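Local coordinates for protein AxyAgu115A (Amphibacillus xylanus NBRC 15112, PDB 6NPS) that probably hydrolyses glycosidic bonds as a family GH115 alpha-glucuronidase, releasing glucuronic acid side groups from xylans such as arabinoglucuronoxylan, at residues 99-104 and 111-116. The protein carries 3 engineered substitutions. Numbering follows the deposited sequence.
Sequences FQVVDQ and KALVIA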
ATOM      1  N   PHE A  99     -13.370  63.524  14.468  1.00 37.32           N
ATOM      2  CA  PHE A  99     -13.998  63.523  13.149  1.00 33.36           C
ATOM      3  C   PHE A  99     -15.309  64.269  13.389  1.00 39.15           C
ATOM      4  O   PHE A  99     -16.243  63.718  13.987  1.00 44.10           O
ATOM      5  CB  PHE A  99     -14.187  62.072  12.681  1.00 32.31           C
ATOM      6  CG  PHE A  99     -14.691  61.906  11.277  1.00 34.77           C
ATOM      7  CD1 PHE A  99     -13.797  61.665  10.233  1.00 38.23           C
ATOM      8  CD2 PHE A  99     -16.066  61.897  11.022  1.00 39.85           C
ATOM      9  CE1 PHE A  99     -14.262  61.449   8.932  1.00 39.28           C
ATOM     10  CE2 PHE A  99     -16.565  61.690   9.726  1.00 42.73           C
ATOM     11  CZ  PHE A  99     -15.651  61.465   8.674  1.00 46.41           C
ATOM     12  N   GLN A 100     -15.375  65.541  13.000  1.00 36.79           N
ATOM     13  CA  GLN A 100     -16.464  66.376  13.476  1.00 40.82           C
ATOM     14  C   GLN A 100     -16.881  67.363  12.398  1.00 42.76           C
ATOM     15  O   GLN A 100     -16.024  68.000  11.776  1.00 46.91           O
ATOM     16  CB  GLN A 100     -16.044  67.132  14.745  1.00 40.06           C
ATOM     17  CG  GLN A 100     -17.156  67.943  15.333  1.00 42.06           C
ATOM     18  CD  GLN A 100     -16.752  68.641  16.618  1.00 44.81           C
ATOM     19  OE1 GLN A 100     -15.593  68.589  17.024  1.00 47.28           O
ATOM     20  NE2 GLN A 100     -17.710  69.312  17.257  1.00 47.29           N
ATOM     21  N   VAL A 101     -18.211  67.537  12.228  1.00 41.14           N
ATOM     22  CA  VAL A 101     -18.748  68.551  11.322  1.00 40.27           C
ATOM     23  C   VAL A 101     -18.933  69.828  12.111  1.00 44.69           C
ATOM     24  O   VAL A 101     -19.412  69.796  13.257  1.00 49.23           O
ATOM     25  CB  VAL A 101     -20.071  68.092  10.676  1.00 44.08           C
ATOM     26  CG1 VAL A 101     -20.721  69.208   9.894  1.00 43.33           C
ATOM     27  CG2 VAL A 101     -19.839  66.875   9.794  1.00 40.94           C
ATOM     28  N   VAL A 102     -18.564  70.966  11.505  1.00 43.51           N
ATOM     29  CA  VAL A 102     -18.569  72.249  12.196  1.00 45.12           C
ATOM     30  C   VAL A 102     -19.177  73.296  11.269  1.00 48.18           C
ATOM     31  O   VAL A 102     -19.062  73.223  10.039  1.00 48.18           O
ATOM     32  CB  VAL A 102     -17.143  72.667  12.640  1.00 54.88           C
ATOM     33  CG1 VAL A 102     -16.586  71.705  13.725  1.00 47.91           C
ATOM     34  CG2 VAL A 102     -16.244  72.672  11.453  1.00 58.69           C
ATOM     35  N   ASP A 103     -19.848  74.264  11.875  1.00 49.15           N
ATOM     36  CA  ASP A 103     -20.628  75.264  11.162  1.00 59.42           C
ATOM     37  C   ASP A 103     -19.791  76.533  11.033  1.00 64.44           C
ATOM     38  O   ASP A 103     -19.151  76.955  12.005  1.00 63.77           O
ATOM     39  CB  ASP A 103     -21.932  75.530  11.925  1.00 72.89           C
ATOM     40  CG  ASP A 103     -23.061  76.017  11.031  1.00 92.41           C
ATOM     41  OD1 ASP A 103     -22.837  76.219   9.822  1.00 98.20           O
ATOM     42  OD2 ASP A 103     -24.187  76.200  11.547  1.00100.38           O
ATOM     43  N   GLN A 104     -19.776  77.111   9.828  1.00 62.21           N
ATOM     44  CA  GLN A 104     -19.142  78.397   9.556  1.00 66.08           C
ATOM     45  C   GLN A 104     -17.712  78.522  10.102  1.00 65.40           C
ATOM     46  O   GLN A 104     -17.390  79.493  10.787  1.00 65.78           O
ATOM     47  CB  GLN A 104     -20.008  79.529  10.092  1.00 72.66           C
ATOM     48  CG  GLN A 104     -21.432  79.541   9.557  1.00 83.86           C
ATOM     49  CD  GLN A 104     -21.526  80.094   8.143  1.00 92.19           C
ATOM     50  OE1 GLN A 104     -20.548  80.618   7.606  1.00 95.86           O
ATOM     51  NE2 GLN A 104     -22.703  79.974   7.533  1.00 90.52           N
ATOM     52  N   LYS A 111     -19.881  74.847   5.865  1.00 48.51           N
ATOM     53  CA  LYS A 111     -19.785  73.633   6.660  1.00 48.48           C
ATOM     54  C   LYS A 111     -18.448  73.007   6.353  1.00 48.04           C
ATOM     55  O   LYS A 111     -17.956  73.105   5.227  1.00 50.05           O
ATOM     56  CB  LYS A 111     -20.882  72.570   6.370  1.00 47.32           C
ATOM     57  CG  LYS A 111     -22.318  73.026   6.516  1.00 57.63           C
ATOM     58  CD  LYS A 111     -22.668  73.376   7.969  1.00 66.38           C
ATOM     59  CE  LYS A 111     -22.701  72.157   8.892  1.00 66.54           C
ATOM     60  NZ  LYS A 111     -23.495  72.465  10.132  1.00 68.53           N
ATOM     61  N   ALA A 112     -17.862  72.365   7.354  1.00 46.93           N
ATOM     62  CA  ALA A 112     -16.631  71.638   7.135  1.00 47.53           C
ATOM     63  C   ALA A 112     -16.657  70.355   7.948  1.00 47.61           C
ATOM     64  O   ALA A 112     -17.208  70.295   9.058  1.00 46.96           O
ATOM     65  CB  ALA A 112     -15.388  72.467   7.511  1.00 46.75           C
ATOM     66  N   LEU A 113     -16.039  69.336   7.386  1.00 41.93           N
ATOM     67  CA  LEU A 113     -15.690  68.151   8.137  1.00 40.68           C
ATOM     68  C   LEU A 113     -14.274  68.359   8.676  1.00 45.10           C
ATOM     69  O   LEU A 113     -13.335  68.551   7.893  1.00 44.51           O
ATOM     70  CB  LEU A 113     -15.789  66.928   7.233  1.00 36.34           C
ATOM     71  CG  LEU A 113     -15.216  65.626   7.786  1.00 40.69           C
ATOM     72  CD1 LEU A 113     -15.900  65.307   9.109  1.00 42.20           C
ATOM     73  CD2 LEU A 113     -15.420  64.498   6.773  1.00 42.83           C
ATOM     74  N   VAL A 114     -14.107  68.350   9.998  1.00 44.32           N
ATOM     75  CA  VAL A 114     -12.778  68.525  10.588  1.00 42.52           C
ATOM     76  C   VAL A 114     -12.226  67.156  10.967  1.00 42.89           C
ATOM     77  O   VAL A 114     -12.918  66.346  11.600  1.00 43.92           O
ATOM     78  CB  VAL A 114     -12.812  69.472  11.802  1.00 42.27           C
ATOM     79  CG1 VAL A 114     -11.424  69.572  12.430  1.00 41.64           C
ATOM     80  CG2 VAL A 114     -13.263  70.852  11.355  1.00 45.92           C
ATOM     81  N   ILE A 115     -10.996  66.873  10.546  1.00 41.41           N
ATOM     82  CA  ILE A 115     -10.336  65.602  10.850  1.00 35.55           C
ATOM     83  C   ILE A 115      -9.026  65.971  11.547  1.00 38.82           C
ATOM     84  O   ILE A 115      -8.085  66.433  10.900  1.00 41.11           O
ATOM     85  CB  ILE A 115     -10.114  64.753   9.598  1.00 36.33           C
ATOM     86  CG1 ILE A 115     -11.435  64.615   8.833  1.00 35.66           C
ATOM     87  CG2 ILE A 115      -9.484  63.365   9.955  1.00 35.47           C
ATOM     88  CD1 ILE A 115     -11.392  63.673   7.631  1.00 35.14           C
ATOM     89  N   ALA A 116      -8.991  65.837  12.873  1.00 35.44           N
ATOM     90  CA  ALA A 116      -7.839  66.216  13.690  1.00 38.80           C
ATOM     91  C   ALA A 116      -7.218  64.966  14.325  1.00 40.98           C
ATOM     92  O   ALA A 116      -7.855  64.317  15.156  1.00 42.38           O
ATOM     93  CB  ALA A 116      -8.251  67.218  14.767  1.00 38.15           C
TER
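Gln-100 and Val-114 face each other as a hydrogen-bonded pair in an antiparallel beta hairpin, whose strands 97-106 and 109-117 form the middle of a four-stranded mixed sheet in the N-terminal part of the chain. Here the backbone sets the register and alternating side chains serve two different faces. Two reciprocal pairs of bonds join the strands: Val-114 N reaches Gln-100 O at 2.6 Å and is answered by Gln-100 N to Val-114 O, while Val-102 and Ala-112 exchange a second set. Between and beyond these rungs, CA-H groups of Phe-99, Val-101 and Lys-111 lean on carbonyl oxygens of the opposite strand, the closest approach being Val-101 CA to Ala-112 O at 3.2 Å.

Apolar contact is richest on the face of Phe-99, Val-101, Leu-113 and Ile-115. Leu-113 CD1 sits over the centre of the Phe-99 ring in a CH-pi contact, 3.8 Å from the centroid, and its other methyl, CD2, meets CZ of the ring. With CG anti to the backbone N (chi1 -174°), Phe-99 bends across toward strand 109-117 and runs alongside Ile-115, whose CD1 approaches CE1 obliquely at 3.9 Å. Helix 120-133 packs on this face through Leu-130, and His-129 meets the Phe-99 ring edge-to-face. On the reverse face, covered partly by helix 74-81, Val-102 CG2 presses tightly against Val-114 CG2 at 3.5 Å, the two side chains crossing at about a right angle.

Charge enters near the turn. Bent at chi2 and chi3 (-66° and -69°), the Lys-111 chain curls back across Val-101, CE touching CG1, which brings NZ toward Asp-103 in a long salt bridge, 3.8 Å to OD1; the same ammonium makes a weak hydrogen bond to Met-3 O.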